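Ectonucleotide pyrophosphatase/phosphodiesterase family member 5 (Mus musculus, PDB 5VEO) probably hydrolyses phosphodiester bonds outside the cell as a zinc-dependent ectoenzyme of the alkaline phosphatase clan, with restricted activity on nucleotides. Local coordinates at residues L141-S146 with Y172-D177; W291-K294 with R298-P301; S356-S361 with W379-L384. The protein carries 1 engineered substitution. All blocks are in the same frame, centred on the assembly; numbering follows the deposited sequence.

Contact 1: residues L141-S146 with Y172-D177. With ZN (zinc ion), chain F; ZN (zinc ion), chain D; AMP (adenosine monophosphate), chain Q; NAG (2-acetamido-2-deoxy-beta-D-glucopyranose), chain I.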
loop_
_atom_site.group_PDB
_atom_site.type_symbol
_atom_site.label_atom_id
_atom_site.label_comp_id
_atom_site.label_asym_id
_atom_site.label_seq_id
_atom_site.Cartn_x
_atom_site.Cartn_y
_atom_site.Cartn_z
ATOM N N LEU A 141 3.364 -3.563 -17.596
ATOM C CA LEU A 141 3.151 -2.280 -18.254
ATOM C C LEU A 141 4.024 -1.199 -17.627
ATOM O O LEU A 141 4.051 -1.067 -16.398
ATOM C CB LEU A 141 1.687 -1.857 -18.159
ATOM C CG LEU A 141 0.623 -2.883 -18.584
ATOM C CD1 LEU A 141 -0.792 -2.315 -18.432
ATOM C CD2 LEU A 141 0.867 -3.375 -20.016
ATOM N N PRO A 142 4.734 -0.389 -18.408
ATOM C CA PRO A 142 5.328 0.832 -17.848
ATOM C C PRO A 142 4.267 1.674 -17.158
ATOM O O PRO A 142 3.172 1.862 -17.682
ATOM C CB PRO A 142 5.896 1.536 -19.087
ATOM C CG PRO A 142 6.111 0.431 -20.057
ATOM C CD PRO A 142 4.926 -0.454 -19.860
ATOM N N TYR A 143 4.567 2.160 -15.954
ATOM C CA TYR A 143 3.525 2.852 -15.203
ATOM C C TYR A 143 3.022 4.066 -15.976
ATOM O O TYR A 143 3.803 4.915 -16.435
ATOM C CB TYR A 143 3.996 3.304 -13.819
ATOM C CG TYR A 143 2.834 3.932 -13.077
ATOM C CD1 TYR A 143 2.693 5.303 -12.986
ATOM C CD2 TYR A 143 1.819 3.135 -12.560
ATOM C CE1 TYR A 143 1.612 5.878 -12.337
ATOM C CE2 TYR A 143 0.723 3.697 -11.912
ATOM C CZ TYR A 143 0.611 5.080 -11.833
ATOM O OH TYR A 143 -0.474 5.638 -11.183
ATOM N N ASN A 144 1.701 4.162 -16.083
ATOM C CA ASN A 144 1.075 5.290 -16.759
ATOM C C ASN A 144 -0.335 5.418 -16.202
ATOM O O ASN A 144 -1.209 4.605 -16.516
ATOM C CB ASN A 144 1.077 5.091 -18.271
ATOM C CG ASN A 144 0.591 6.314 -19.007
ATOM O OD1 ASN A 144 -0.290 7.023 -18.525
ATOM N ND2 ASN A 144 1.161 6.576 -20.182
ATOM N N GLU A 145 -0.544 6.440 -15.378
ATOM C CA GLU A 145 -1.824 6.634 -14.707
ATOM C C GLU A 145 -2.967 6.888 -15.682
ATOM O O GLU A 145 -4.137 6.691 -15.317
ATOM C CB GLU A 145 -1.676 7.795 -13.719
ATOM C CG GLU A 145 -2.869 8.019 -12.855
ATOM C CD GLU A 145 -2.547 8.907 -11.678
ATOM O OE1 GLU A 145 -1.556 9.662 -11.772
ATOM O OE2 GLU A 145 -3.257 8.834 -10.649
ATOM N N SER A 146 -2.657 7.332 -16.911
ATOM C CA SER A 146 -3.678 7.636 -17.910
ATOM C C SER A 146 -4.283 6.404 -18.559
ATOM O O SER A 146 -5.286 6.533 -19.270
ATOM C CB SER A 146 -3.091 8.521 -19.007
ATOM O OG SER A 146 -2.630 9.735 -18.447
ATOM N N TYR A 172 -3.694 -2.750 -10.534
ATOM C CA TYR A 172 -3.692 -1.581 -9.669
ATOM C C TYR A 172 -4.540 -0.481 -10.296
ATOM O O TYR A 172 -4.493 -0.254 -11.519
ATOM C CB TYR A 172 -2.254 -1.113 -9.447
ATOM C CG TYR A 172 -2.098 0.188 -8.710
ATOM C CD1 TYR A 172 -2.249 0.255 -7.331
ATOM C CD2 TYR A 172 -1.819 1.349 -9.392
ATOM C CE1 TYR A 172 -2.101 1.450 -6.654
ATOM C CE2 TYR A 172 -1.676 2.545 -8.733
ATOM C CZ TYR A 172 -1.830 2.597 -7.364
ATOM O OH TYR A 172 -1.687 3.799 -6.735
ATOM N N TRP A 173 -5.285 0.223 -9.440
ATOM C CA TRP A 173 -6.075 1.388 -9.833
ATOM C C TRP A 173 -5.931 2.465 -8.763
ATOM O O TRP A 173 -5.864 2.145 -7.571
ATOM C CB TRP A 173 -7.543 0.996 -10.029
ATOM C CG TRP A 173 -8.439 2.057 -10.593
ATOM C CD1 TRP A 173 -9.553 2.594 -10.003
ATOM C CD2 TRP A 173 -8.312 2.702 -11.864
ATOM N NE1 TRP A 173 -10.128 3.518 -10.838
ATOM C CE2 TRP A 173 -9.384 3.609 -11.983
ATOM C CE3 TRP A 173 -7.394 2.599 -12.912
ATOM C CZ2 TRP A 173 -9.556 4.415 -13.101
ATOM C CZ3 TRP A 173 -7.571 3.385 -14.033
ATOM C CH2 TRP A 173 -8.642 4.290 -14.118
ATOM N N GLU A 174 -5.894 3.744 -9.190
ATOM C CA GLU A 174 -5.535 4.861 -8.311
ATOM C C GLU A 174 -6.702 5.412 -7.495
ATOM O O GLU A 174 -6.477 6.262 -6.608
ATOM C CB GLU A 174 -4.927 5.991 -9.137
ATOM C CG GLU A 174 -3.605 5.633 -9.809
ATOM C CD GLU A 174 -3.728 4.820 -11.098
ATOM O OE1 GLU A 174 -2.665 4.358 -11.591
ATOM O OE2 GLU A 174 -4.859 4.690 -11.640
ATOM N N GLU A 175 -7.924 4.979 -7.788
ATOM C CA GLU A 175 -9.092 5.349 -6.990
ATOM C C GLU A 175 -9.478 4.207 -6.054
ATOM O O GLU A 175 -9.323 3.020 -6.411
ATOM C CB GLU A 175 -10.271 5.709 -7.891
ATOM C CG GLU A 175 -10.100 7.000 -8.661
ATOM C CD GLU A 175 -10.266 8.272 -7.819
ATOM O OE1 GLU A 175 -10.091 8.241 -6.582
ATOM O OE2 GLU A 175 -10.556 9.323 -8.431
ATOM N N PRO A 176 -10.044 4.554 -4.877
ATOM C CA PRO A 176 -10.549 5.867 -4.464
ATOM C C PRO A 176 -9.557 6.791 -3.717
ATOM O O PRO A 176 -9.962 7.816 -3.178
ATOM C CB PRO A 176 -11.714 5.483 -3.551
ATOM C CG PRO A 176 -11.244 4.247 -2.891
ATOM C CD PRO A 176 -10.497 3.495 -3.960
ATOM N N ASP A 177 -8.265 6.452 -3.748
ATOM C CA ASP A 177 -7.244 7.288 -3.109
ATOM C C ASP A 177 -7.253 8.719 -3.645
ATOM O O ASP A 177 -7.240 9.689 -2.873
ATOM C CB ASP A 177 -5.868 6.655 -3.303
ATOM C CG ASP A 177 -4.763 7.444 -2.642
ATOM O OD1 ASP A 177 -4.607 7.333 -1.407
ATOM O OD2 ASP A 177 -4.015 8.161 -3.357
HETATM ZN ZN ZN F . -2.867 9.515 -8.712
HETATM ZN ZN ZN D . -2.860 8.511 -1.153
HETATM P P AMP Q . -0.369 6.996 -1.967
HETATM O O1P AMP Q . 0.707 6.775 -0.947
HETATM O O2P AMP Q . -1.025 8.373 -1.810
HETATM O O3P AMP Q . -1.424 5.893 -1.978
HETATM O "O5'" AMP Q . 0.298 6.973 -3.422
HETATM C "C5'" AMP Q . -0.517 6.633 -4.554
HETATM C "C4'" AMP Q . -0.153 7.381 -5.807
HETATM O "O4'" AMP Q . 1.043 6.821 -6.334
HETATM C "C3'" AMP Q . -1.193 7.235 -6.920
HETATM O "O3'" AMP Q . -1.912 8.438 -7.086
HETATM C "C2'" AMP Q . -0.380 6.928 -8.182
HETATM O "O2'" AMP Q . -0.652 7.756 -9.280
HETATM C "C1'" AMP Q . 1.055 7.072 -7.716
HETATM N N9 AMP Q . 1.954 6.130 -8.345
HETATM C C8 AMP Q . 1.945 4.790 -8.241
HETATM N N7 AMP Q . 2.967 4.268 -8.964
HETATM C C5 AMP Q . 3.621 5.323 -9.518
HETATM C C6 AMP Q . 4.798 5.513 -10.390
HETATM N N6 AMP Q . 5.489 4.444 -10.825
HETATM N N1 AMP Q . 5.152 6.764 -10.732
HETATM C C2 AMP Q . 4.484 7.853 -10.310
HETATM N N3 AMP Q . 3.409 7.773 -9.508
HETATM C C4 AMP Q . 2.950 6.542 -9.111
HETATM C C1 NAG I . 0.761 7.732 -20.935
HETATM C C2 NAG I . 1.940 8.341 -21.683
HETATM C C3 NAG I . 1.516 9.651 -22.302
HETATM C C4 NAG I . 0.349 9.424 -23.249
HETATM C C5 NAG I . -0.801 8.623 -22.625
HETATM C C6 NAG I . -1.722 8.112 -23.715
HETATM C C7 NAG I . 4.339 8.236 -21.153
HETATM C C8 NAG I . 5.394 8.523 -20.124
HETATM N N2 NAG I . 3.084 8.544 -20.809
HETATM O O3 NAG I . 2.607 10.194 -23.037
HETATM O O4 NAG I . -0.164 10.684 -23.663
HETATM O O5 NAG I . -0.337 7.480 -21.870
HETATM O O6 NAG I . -2.424 6.924 -23.374
HETATM O O7 NAG I . 4.614 7.748 -22.246
HETATM O O HOH W 1 -1.352 11.311 -8.495
HETATM O O HOH W 2 -2.156 11.317 -10.256
HETATM O O HOH W 3 -4.287 10.751 -10.162
#
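The Tyr143 ring bears the adenine of AMP on one face, with AMP C5 3.5 Å above the ring plane and displaced toward the rim, and meets Glu174 OE1 at its edge. Tyr172 offers its own edge to the Tyr143 hydroxyl. These groups line the nucleotide pocket beside the paired zinc sites of an alkaline phosphatase-type fold, at the C-terminal end of inner strand 168-173. Tyr143 CG stands anti to the backbone N (chi1 -176°), which carries the hydroxyl across to Glu174. Tyr143 OH donates to Glu174 OE1 over 2.6 Å, on the anti side of the carboxylate and 28° out of its plane. The same hydroxyl oxygen accepts from AMP O2' at 2.9 Å, so the hydroxyl links ribose to glutamate through two hydrogen bonds. A salt bridge from Arg152 NH1 also grips Glu174 OE1, a second-shell contact that helps fix the tyrosine's partner. Tyr172 OH is hydrogen-bonded to OD2 of Asp22, a zinc ligand. Glu145 runs extended past Glu174, its carboxylate plane turned 45° from the other. Its OE2 passes Glu174 CG at 3.3 Å and ends 2.1 Å from a further zinc, shared with Asp178, to which AMP O3' also binds at 2.2 Å.

Contact 2: residues W291-K294 with R298-P301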
loop_
_atom_site.group_PDB
_atom_site.type_symbol
_atom_site.label_atom_id
_atom_site.label_comp_id
_atom_site.label_asym_id
_atom_site.label_seq_id
_atom_site.Cartn_x
_atom_site.Cartn_y
_atom_site.Cartn_z
ATOM N N TRP A 291 5.639 -0.667 15.306
ATOM C CA TRP A 291 5.613 -0.222 13.914
ATOM C C TRP A 291 6.654 -0.915 13.043
ATOM O O TRP A 291 6.551 -0.832 11.813
ATOM C CB TRP A 291 5.829 1.288 13.836
ATOM C CG TRP A 291 4.654 2.103 14.238
ATOM C CD1 TRP A 291 3.335 1.721 14.227
ATOM C CD2 TRP A 291 4.666 3.464 14.686
ATOM N NE1 TRP A 291 2.540 2.753 14.643
ATOM C CE2 TRP A 291 3.326 3.838 14.926
ATOM C CE3 TRP A 291 5.674 4.404 14.897
ATOM C CZ2 TRP A 291 2.974 5.107 15.396
ATOM C CZ3 TRP A 291 5.330 5.655 15.365
ATOM C CH2 TRP A 291 3.988 6.004 15.591
ATOM N N HIS A 292 7.640 -1.586 13.639
ATOM C CA HIS A 292 8.651 -2.330 12.876
ATOM C C HIS A 292 9.216 -1.447 11.778
ATOM O O HIS A 292 9.221 -1.775 10.583
ATOM C CB HIS A 292 8.062 -3.616 12.326
ATOM C CG HIS A 292 7.429 -4.447 13.390
ATOM N ND1 HIS A 292 8.148 -4.954 14.450
ATOM C CD2 HIS A 292 6.139 -4.791 13.608
ATOM C CE1 HIS A 292 7.333 -5.603 15.259
ATOM N NE2 HIS A 292 6.108 -5.524 14.769
ATOM N N TYR A 293 9.653 -0.273 12.199
ATOM C CA TYR A 293 10.001 0.761 11.258
ATOM C C TYR A 293 11.449 1.209 11.381
ATOM O O TYR A 293 12.050 1.522 10.357
ATOM C CB TYR A 293 9.016 1.941 11.420
ATOM C CG TYR A 293 9.009 2.887 10.264
ATOM C CD1 TYR A 293 9.486 4.180 10.396
ATOM C CD2 TYR A 293 8.543 2.480 9.025
ATOM C CE1 TYR A 293 9.481 5.048 9.328
ATOM C CE2 TYR A 293 8.530 3.339 7.944
ATOM C CZ TYR A 293 9.033 4.619 8.096
ATOM O OH TYR A 293 9.034 5.507 7.052
ATOM N N LYS A 294 12.075 1.043 12.531
ATOM C CA LYS A 294 13.287 1.776 12.893
ATOM C C LYS A 294 14.596 1.130 12.453
ATOM O O LYS A 294 15.599 1.843 12.349
ATOM C CB LYS A 294 13.296 1.993 14.414
ATOM C CG LYS A 294 13.813 0.849 15.228
ATOM C CD LYS A 294 13.992 1.276 16.689
ATOM C CE LYS A 294 12.784 0.917 17.445
ATOM N NZ LYS A 294 12.848 1.322 18.875
ATOM N N ARG A 298 17.329 3.985 6.105
ATOM C CA ARG A 298 16.435 4.944 5.458
ATOM C C ARG A 298 15.419 5.554 6.413
ATOM O O ARG A 298 14.634 6.419 6.000
ATOM C CB ARG A 298 15.707 4.274 4.294
ATOM C CG ARG A 298 16.661 3.858 3.210
ATOM C CD ARG A 298 16.066 2.826 2.305
ATOM N NE ARG A 298 17.092 2.370 1.376
ATOM C CZ ARG A 298 16.945 1.370 0.519
ATOM N NH1 ARG A 298 15.803 0.700 0.453
ATOM N NH2 ARG A 298 17.965 1.039 -0.257
ATOM N N VAL A 299 15.417 5.143 7.674
ATOM C CA VAL A 299 14.644 5.839 8.693
ATOM C C VAL A 299 15.497 6.990 9.214
ATOM O O VAL A 299 16.633 6.791 9.676
ATOM C CB VAL A 299 14.219 4.887 9.815
ATOM C CG1 VAL A 299 13.431 5.621 10.888
ATOM C CG2 VAL A 299 13.415 3.736 9.231
ATOM N N GLN A 300 14.968 8.205 9.094
ATOM C CA GLN A 300 15.750 9.394 9.386
ATOM C C GLN A 300 15.967 9.565 10.890
ATOM O O GLN A 300 15.288 8.931 11.701
ATOM C CB GLN A 300 15.063 10.624 8.801
ATOM C CG GLN A 300 14.997 10.615 7.272
ATOM C CD GLN A 300 16.368 10.473 6.651
ATOM O OE1 GLN A 300 17.332 11.100 7.099
ATOM N NE2 GLN A 300 16.472 9.624 5.629
ATOM N N PRO A 301 16.919 10.422 11.285
ATOM C CA PRO A 301 17.262 10.520 12.717
ATOM C C PRO A 301 16.124 10.990 13.597
ATOM O O PRO A 301 16.105 10.664 14.793
ATOM C CB PRO A 301 18.418 11.529 12.735
ATOM C CG PRO A 301 19.034 11.429 11.398
ATOM C CD PRO A 301 17.885 11.150 10.442
#
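Val299 leans on Tyr293 across a short turn of the chain, and it does so mainly through its CG2 methyl. From its CA the Val299 bond to CB points toward residues 291-294, and CB itself lies 4.0 Å from Tyr293 O, the first atom of the opposite segment that it meets. Beyond CB the side chain forks. With chi1 at 179°, CG1 takes the place opposite the backbone N, leaving CG2 on the N side, directed at the tyrosine. CG2 then reaches the ring from above one face: it stands 4.0 Å over the Tyr293 plane and is shifted toward the rim, where both CD1 and CE1 are 4.1 Å from this methyl. The equal pair of distances places CG2 over the CD1-CE1 bond and not over the ring centre. CG2 also comes within 4.2 Å of Lys294 CA, so it fills the angle between ring and main chain. The modelled approach of CG2 to the Tyr293 carbonyl oxygen is too short to be trusted. CG1 branches off another way, yet still comes to 4.2 Å from Tyr293 CD1. The evidence therefore describes an apolar contact of buried residues, centred on a methyl and a ring face.

At its far end the tyrosine is tethered by a hydrogen bond from OH to Val77 O, while Lys294 NZ turns back to Glu289 and to the backbone oxygens of Ile287 and Glu285. Both segments belong to the long loop connecting strands 279-283 and 302-306, neighbours in the four-stranded antiparallel sheet; Gln300 and Pro301 rest on strand 255-260 of that sheet, and Arg298 and Gln300 touch strand 80-83.

Contact 3: residues S356-S361 with W379-L384. With NAG (2-acetamido-2-deoxy-beta-D-glucopyranose), chain G; EDO (1,2-ethanediol), chain K.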
loop_
_atom_site.group_PDB
_atom_site.type_symbol
_atom_site.label_atom_id
_atom_site.label_comp_id
_atom_site.label_asym_id
_atom_site.label_seq_id
_atom_site.Cartn_x
_atom_site.Cartn_y
_atom_site.Cartn_z
ATOM N N SER A 356 -1.677 -7.637 7.065
ATOM C CA SER A 356 -1.395 -7.625 5.636
ATOM C C SER A 356 -0.085 -8.328 5.309
ATOM O O SER A 356 0.104 -8.733 4.162
ATOM C CB SER A 356 -1.368 -6.200 5.098
ATOM O OG SER A 356 -0.232 -5.520 5.550
ATOM N N THR A 357 0.813 -8.475 6.290
ATOM C CA THR A 357 2.013 -9.289 6.131
ATOM C C THR A 357 1.695 -10.758 5.892
ATOM O O THR A 357 2.588 -11.501 5.465
ATOM C CB THR A 357 2.886 -9.190 7.386
ATOM O OG1 THR A 357 2.051 -9.376 8.531
ATOM C CG2 THR A 357 3.597 -7.862 7.467
ATOM N N ASP A 358 0.473 -11.203 6.184
ATOM C CA ASP A 358 0.092 -12.592 5.959
ATOM C C ASP A 358 -0.219 -12.899 4.493
ATOM O O ASP A 358 -0.228 -14.080 4.109
ATOM C CB ASP A 358 -1.136 -12.955 6.800
ATOM C CG ASP A 358 -0.911 -12.809 8.290
ATOM O OD1 ASP A 358 0.221 -13.039 8.766
ATOM O OD2 ASP A 358 -1.904 -12.475 8.996
ATOM N N LEU A 359 -0.493 -11.886 3.665
ATOM C CA LEU A 359 -0.942 -12.173 2.308
ATOM C C LEU A 359 0.132 -12.927 1.525
ATOM O O LEU A 359 -0.171 -13.867 0.781
ATOM C CB LEU A 359 -1.328 -10.889 1.576
ATOM C CG LEU A 359 -1.775 -11.140 0.127
ATOM C CD1 LEU A 359 -2.944 -12.103 0.061
ATOM C CD2 LEU A 359 -2.123 -9.829 -0.587
ATOM N N TYR A 360 1.389 -12.530 1.688
ATOM C CA TYR A 360 2.489 -13.194 0.995
ATOM C C TYR A 360 2.501 -14.693 1.282
ATOM O O TYR A 360 2.660 -15.506 0.362
ATOM C CB TYR A 360 3.796 -12.545 1.425
ATOM C CG TYR A 360 5.066 -13.169 0.870
ATOM C CD1 TYR A 360 5.484 -12.913 -0.428
ATOM C CD2 TYR A 360 5.875 -13.960 1.672
ATOM C CE1 TYR A 360 6.659 -13.461 -0.927
ATOM C CE2 TYR A 360 7.052 -14.499 1.191
ATOM C CZ TYR A 360 7.431 -14.261 -0.106
ATOM O OH TYR A 360 8.602 -14.807 -0.557
ATOM N N SER A 361 2.317 -15.079 2.547
ATOM C CA SER A 361 2.320 -16.499 2.900
ATOM C C SER A 361 1.163 -17.220 2.233
ATOM O O SER A 361 1.302 -18.367 1.782
ATOM C CB SER A 361 2.215 -16.661 4.421
ATOM O OG SER A 361 3.287 -16.039 5.102
ATOM N N TRP A 379 -0.572 -19.765 9.015
ATOM C CA TRP A 379 -1.521 -20.344 9.956
ATOM C C TRP A 379 -2.560 -19.315 10.384
ATOM O O TRP A 379 -3.689 -19.682 10.717
ATOM C CB TRP A 379 -0.761 -20.950 11.143
ATOM C CG TRP A 379 0.261 -21.941 10.669
ATOM C CD1 TRP A 379 1.609 -21.898 10.873
ATOM C CD2 TRP A 379 0.018 -23.099 9.852
ATOM N NE1 TRP A 379 2.218 -22.964 10.249
ATOM C CE2 TRP A 379 1.264 -23.714 9.616
ATOM C CE3 TRP A 379 -1.132 -23.676 9.304
ATOM C CZ2 TRP A 379 1.391 -24.883 8.865
ATOM C CZ3 TRP A 379 -1.005 -24.837 8.558
ATOM C CH2 TRP A 379 0.247 -25.424 8.342
ATOM N N ASN A 380 -2.224 -18.019 10.313
ATOM C CA ASN A 380 -3.190 -16.973 10.645
ATOM C C ASN A 380 -4.327 -16.875 9.631
ATOM O O ASN A 380 -5.410 -16.393 9.984
ATOM C CB ASN A 380 -2.503 -15.607 10.736
ATOM C CG ASN A 380 -1.436 -15.537 11.824
ATOM O OD1 ASN A 380 -0.460 -14.798 11.683
ATOM N ND2 ASN A 380 -1.614 -16.285 12.908
ATOM N N VAL A 381 -4.108 -17.281 8.375
ATOM C CA VAL A 381 -5.099 -17.071 7.327
ATOM C C VAL A 381 -5.586 -18.376 6.703
ATOM O O VAL A 381 -6.394 -18.346 5.775
ATOM C CB VAL A 381 -4.565 -16.110 6.243
ATOM C CG1 VAL A 381 -4.436 -14.723 6.825
ATOM C CG2 VAL A 381 -3.233 -16.567 5.700
ATOM N N GLN A 382 -5.160 -19.527 7.227
ATOM C CA GLN A 382 -5.584 -20.798 6.644
ATOM C C GLN A 382 -7.101 -20.969 6.679
ATOM O O GLN A 382 -7.657 -21.656 5.816
ATOM C CB GLN A 382 -4.893 -21.966 7.354
ATOM C CG GLN A 382 -5.224 -22.102 8.816
ATOM C CD GLN A 382 -4.560 -23.312 9.448
ATOM O OE1 GLN A 382 -4.224 -24.278 8.762
ATOM N NE2 GLN A 382 -4.358 -23.261 10.760
ATOM N N ASP A 383 -7.797 -20.328 7.627
ATOM C CA ASP A 383 -9.247 -20.500 7.693
ATOM C C ASP A 383 -10.002 -19.789 6.575
ATOM O O ASP A 383 -11.216 -19.985 6.459
ATOM C CB ASP A 383 -9.809 -20.045 9.050
ATOM C CG ASP A 383 -9.381 -18.640 9.451
ATOM O OD1 ASP A 383 -8.377 -18.111 8.943
ATOM O OD2 ASP A 383 -10.051 -18.065 10.335
ATOM N N LEU A 384 -9.327 -18.990 5.734
ATOM C CA LEU A 384 -9.987 -18.455 4.551
ATOM C C LEU A 384 -10.179 -19.502 3.458
ATOM O O LEU A 384 -10.986 -19.288 2.547
ATOM C CB LEU A 384 -9.174 -17.290 3.981
ATOM C CG LEU A 384 -9.035 -16.078 4.882
ATOM C CD1 LEU A 384 -8.014 -15.094 4.278
ATOM C CD2 LEU A 384 -10.396 -15.409 5.078
HETATM C C1 NAG G . -0.801 -10.162 13.611
HETATM C C2 NAG G . -1.655 -11.296 14.237
HETATM C C3 NAG G . -1.414 -11.402 15.742
HETATM C C4 NAG G . 0.073 -11.482 16.050
HETATM C C5 NAG G . 0.786 -10.294 15.429
HETATM C C6 NAG G . 2.270 -10.309 15.690
HETATM C C7 NAG G . -3.729 -11.811 13.043
HETATM C C8 NAG G . -5.184 -11.494 12.905
HETATM N N2 NAG G . -3.071 -11.112 13.972
HETATM O O3 NAG G . -2.060 -12.572 16.233
HETATM O O4 NAG G . 0.292 -11.467 17.455
HETATM O O5 NAG G . 0.603 -10.325 14.008
HETATM O O6 NAG G . 2.926 -11.258 14.860
HETATM O O7 NAG G . -3.156 -12.633 12.302
HETATM C C1 EDO K . 1.014 -5.611 10.163
HETATM O O1 EDO K . 0.792 -6.362 8.940
HETATM C C2 EDO K . 1.281 -6.485 11.404
HETATM O O2 EDO K . 1.480 -5.656 12.586
#
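Asp358 and Val381 make the apolar part of this contact: Val381 CG1 comes to 3.7 Å from Asp358 CB, and both residues direct their CB atoms toward the opposite segment. The methyl therefore packs on the aliphatic root of the aspartate, leaving the carboxylate beyond it to deal with polar neighbours.

Among polar atoms, Asp358 and Asn380 cross at about a right angle, the carboxylate and amide planes 57° apart. Asp358 OD1 faces Asn380 OD1 at 3.5 Å; since both are acceptors, this is proximity without a bond. The carboxylate is held by main-chain donors instead, OD1 by Ser377 N and OD2 by Asn355 N. Its chi1 of -61° sets CG beside its own backbone N, on the side where it can bridge these two parts of the chain.

Bound groups border the contact. The acetamido oxygen O7 of an N-acetylglucosamine, probably carried by Asn355, lies 3.4 Å from Asn380 CG and 3.5 Å from Asp358 OD2, proximity only, O7 and the carboxylate oxygen both being acceptors. An ethanediol, probably from the crystallisation liquor, accepts a weak hydrogen bond at O1 from Thr357 N, 3.4 Å long with an angle of 161°.

Within the backbone, Leu359 N bonds to Ser356 O and Leu384 N to Val381 O, both i+3 turn bonds, not regular helical ones. The contact joins the chain around the start of helix 359-366 to the weakly bonded helix 378-381, beside edge strand 349-355 of the main sheet: Val381 rests on Met354, Leu384 spans that strand and strand 45-51, and Ser356 and Leu359 face helix 58-67.

Overall arrangement
The three contacts follow one another along the chain without touching; contacts 2 and 3 come closest, about 7 Å between nearest atoms. Contacts 1 and 3 both border the eight-stranded mixed sheet, contact 1 at inner strand 168-173 and contact 3 beside outermost strand 349-355, their centres 26 Å apart. Contact 2 lies in a loop between two strands of the smaller antiparallel sheet, opposite contact 1 across the chain's centre. Chemistry follows place: metal, nucleotide and a hydroxyl-carboxylate bond dominate contact 1, contact 2 is apolar, and contact 3 combines a methyl with polar groups. All residues touching in contact 2 are buried; contacts 1 and 3 each include a partly exposed one, Glu145 and Asn380.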